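Local coordinates for protein cyclohexadienyl dehydratase (Synthetic construct, PDB 5JOS) that probably catalyses the dehydration of prephenate to phenylpyruvate and of arogenate to phenylalanine, on the fold of a periplasmic solute-binding protein, at residues F147-L152 with I157-N162. Numbering follows the deposited sequence.
Sequences FAREHL and ITVYEN. With BEZ (benzoic acid), chain C.
Ala148 O accepts the helical hydrogen bond of Leu152 N at 2.8 Å, and Ile157 CD1 rests against Ala148 O at 3.5 Å. This joins the helix and second strand of a beta-alpha-beta unit, strand 135-138, helix 143-151 and strand 156-159, in a solute-binding protein fold. Strand 156-159 is the outermost on its side of the sheet. The axes of helix 147-151 and strand 157-159 run nearly antiparallel, at 158°, and come within 10.0 Å at their closest.

Ile157 is the main apolar contact. The CG1 branch of Ile157 is extended (chi2 -179°), which carries Ile157 CD1 to 3.7 Å from Ala148 CB. Leu152 O lies near the same methyl. Ala148 also packs on Val138, and Leu152 on Leu126 and Ile129.

Arg149 lies at the solvent-exposed margin of the contact. With CG beside the backbone N (chi1 -65°) and the chain extended to NE, its guanidinium reaches toward the strand, over Ile157 and Val159. Ile157 CG2 sits over one face of the group, 4.2 Å from Arg149 NH1. The charge is paired within the helix, through the salt bridge of Arg149 NE to Glu145. No hydrogen bond crosses between the segments.

Beyond the strand, Asn162 OD1 bonds to Asn139, and Asn162 ND2 lies 3.4 Å from O1 of a benzoic acid. Val159 touches Pro140, and Val159 CG2 meets the Arg149 guanidinium obliquely, 3.4 Å from Arg149 NH2.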
loop_
_atom_site.group_PDB
_atom_site.type_symbol
_atom_site.label_atom_id
_atom_site.label_comp_id
_atom_site.label_asym_id
_atom_site.label_seq_id
_atom_site.Cartn_x
_atom_site.Cartn_y
_atom_site.Cartn_z
ATOM N N PHE A 147 12.060 14.148 -8.978
ATOM C CA PHE A 147 10.758 13.967 -9.606
ATOM C C PHE A 147 10.254 15.332 -10.153
ATOM O O PHE A 147 9.690 15.457 -11.268
ATOM C CB PHE A 147 9.723 13.447 -8.580
ATOM C CG PHE A 147 8.384 13.238 -9.161
ATOM C CD1 PHE A 147 7.472 14.293 -9.226
ATOM C CD2 PHE A 147 8.013 11.981 -9.653
ATOM C CE1 PHE A 147 6.211 14.105 -9.805
ATOM C CE2 PHE A 147 6.761 11.810 -10.232
ATOM C CZ PHE A 147 5.857 12.856 -10.279
ATOM N N ALA A 148 10.430 16.368 -9.345
ATOM C CA ALA A 148 9.903 17.653 -9.743
ATOM C C ALA A 148 10.601 18.218 -10.989
ATOM O O ALA A 148 9.943 18.798 -11.848
ATOM C CB ALA A 148 9.996 18.646 -8.609
ATOM N N ARG A 149 11.923 18.053 -11.036
ATOM C CA ARG A 149 12.763 18.573 -12.134
ATOM C C ARG A 149 12.478 17.777 -13.371
ATOM O O ARG A 149 12.444 18.324 -14.455
ATOM C CB ARG A 149 14.261 18.595 -11.769
ATOM C CG ARG A 149 14.442 19.604 -10.608
ATOM C CD ARG A 149 15.836 20.096 -10.462
ATOM N NE ARG A 149 16.001 20.950 -9.295
ATOM C CZ ARG A 149 15.549 22.189 -9.160
ATOM N NH1 ARG A 149 14.892 22.757 -10.127
ATOM N NH2 ARG A 149 15.793 22.901 -8.066
ATOM N N GLU A 150 12.158 16.504 -13.183
ATOM C CA GLU A 150 11.839 15.689 -14.314
ATOM C C GLU A 150 10.431 15.927 -14.833
ATOM O O GLU A 150 10.288 16.112 -16.007
ATOM C CB GLU A 150 12.060 14.223 -14.037
ATOM C CG GLU A 150 11.558 13.335 -15.183
ATOM C CD GLU A 150 12.017 11.891 -15.052
ATOM O OE1 GLU A 150 12.757 11.584 -14.087
ATOM O OE2 GLU A 150 11.641 11.052 -15.923
ATOM N N HIS A 151 9.420 15.954 -14.006
ATOM C CA HIS A 151 8.062 15.840 -14.505
ATOM C C HIS A 151 7.305 17.056 -14.221
ATOM O O HIS A 151 6.165 17.165 -14.622
ATOM C CB HIS A 151 7.323 14.735 -13.737
ATOM C CG HIS A 151 7.932 13.385 -13.895
ATOM N ND1 HIS A 151 7.761 12.640 -15.029
ATOM C CD2 HIS A 151 8.745 12.663 -13.082
ATOM C CE1 HIS A 151 8.434 11.506 -14.913
ATOM N NE2 HIS A 151 9.035 11.496 -13.736
ATOM N N LEU A 152 7.873 17.980 -13.472
ATOM C CA LEU A 152 7.142 19.203 -13.183
ATOM C C LEU A 152 7.900 20.475 -13.581
ATOM O O LEU A 152 7.950 21.457 -12.811
ATOM C CB LEU A 152 6.782 19.256 -11.716
ATOM C CG LEU A 152 6.002 18.060 -11.174
ATOM C CD1 LEU A 152 5.937 18.184 -9.649
ATOM C CD2 LEU A 152 4.585 17.987 -11.770
ATOM N N ILE A 157 9.431 25.633 -8.827
ATOM C CA ILE A 157 9.931 24.701 -7.885
ATOM C C ILE A 157 10.816 25.484 -6.919
ATOM O O ILE A 157 11.740 26.098 -7.372
ATOM C CB ILE A 157 10.845 23.719 -8.603
ATOM C CG1 ILE A 157 10.003 22.848 -9.533
ATOM C CG2 ILE A 157 11.606 22.857 -7.586
ATOM C CD1 ILE A 157 10.772 21.801 -10.312
ATOM N N THR A 158 10.574 25.381 -5.631
ATOM C CA THR A 158 11.512 25.891 -4.622
ATOM C C THR A 158 12.102 24.726 -3.795
ATOM O O THR A 158 11.358 23.847 -3.364
ATOM C CB THR A 158 10.781 26.795 -3.651
ATOM O OG1 THR A 158 10.204 27.904 -4.347
ATOM C CG2 THR A 158 11.721 27.345 -2.616
ATOM N N VAL A 159 13.421 24.755 -3.580
ATOM C CA VAL A 159 14.132 23.802 -2.774
ATOM C C VAL A 159 14.274 24.345 -1.357
ATOM O O VAL A 159 14.747 25.457 -1.147
ATOM C CB VAL A 159 15.538 23.565 -3.332
ATOM C CG1 VAL A 159 16.304 22.492 -2.546
ATOM C CG2 VAL A 159 15.413 23.052 -4.740
ATOM N N TYR A 160 13.852 23.556 -0.388
ATOM C CA TYR A 160 13.929 23.915 1.012
ATOM C C TYR A 160 15.148 23.224 1.646
ATOM O O TYR A 160 16.307 23.354 1.134
ATOM C CB TYR A 160 12.601 23.603 1.714
ATOM C CG TYR A 160 11.476 24.494 1.211
ATOM C CD1 TYR A 160 10.936 24.283 -0.038
ATOM C CD2 TYR A 160 10.939 25.518 1.972
ATOM C CE1 TYR A 160 9.945 25.109 -0.544
ATOM C CE2 TYR A 160 9.874 26.331 1.488
ATOM C CZ TYR A 160 9.400 26.097 0.234
ATOM O OH TYR A 160 8.380 26.850 -0.333
ATOM N N GLU A 161 14.958 22.635 2.822
ATOM C CA GLU A 161 15.999 21.783 3.451
ATOM C C GLU A 161 15.220 20.630 4.115
ATOM O O GLU A 161 14.003 20.803 4.382
ATOM C CB GLU A 161 16.841 22.512 4.453
ATOM C CG GLU A 161 17.812 23.579 3.925
ATOM C CD GLU A 161 18.923 23.064 3.039
ATOM O OE1 GLU A 161 19.271 21.847 3.097
ATOM O OE2 GLU A 161 19.471 23.922 2.281
ATOM N N ASN A 162 15.910 19.524 4.371
ATOM C CA ASN A 162 15.237 18.299 4.799
ATOM C C ASN A 162 14.536 18.585 6.142
ATOM O O ASN A 162 13.449 18.187 6.279
ATOM C CB ASN A 162 16.177 17.127 4.995
ATOM C CG ASN A 162 16.795 16.614 3.691
ATOM O OD1 ASN A 162 16.349 16.907 2.573
ATOM N ND2 ASN A 162 17.806 15.838 3.842
HETATM C C BEZ C . 19.184 18.363 7.089
HETATM O O1 BEZ C . 19.528 17.753 6.036
HETATM O O2 BEZ C . 18.129 19.076 7.256
HETATM C C1 BEZ C . 20.178 18.217 8.202
HETATM C C2 BEZ C . 19.872 18.587 9.501
HETATM C C3 BEZ C . 20.827 18.466 10.487
HETATM C C4 BEZ C . 22.093 18.004 10.194
HETATM C C5 BEZ C . 22.426 17.699 8.900
HETATM C C6 BEZ C . 21.457 17.773 7.918
#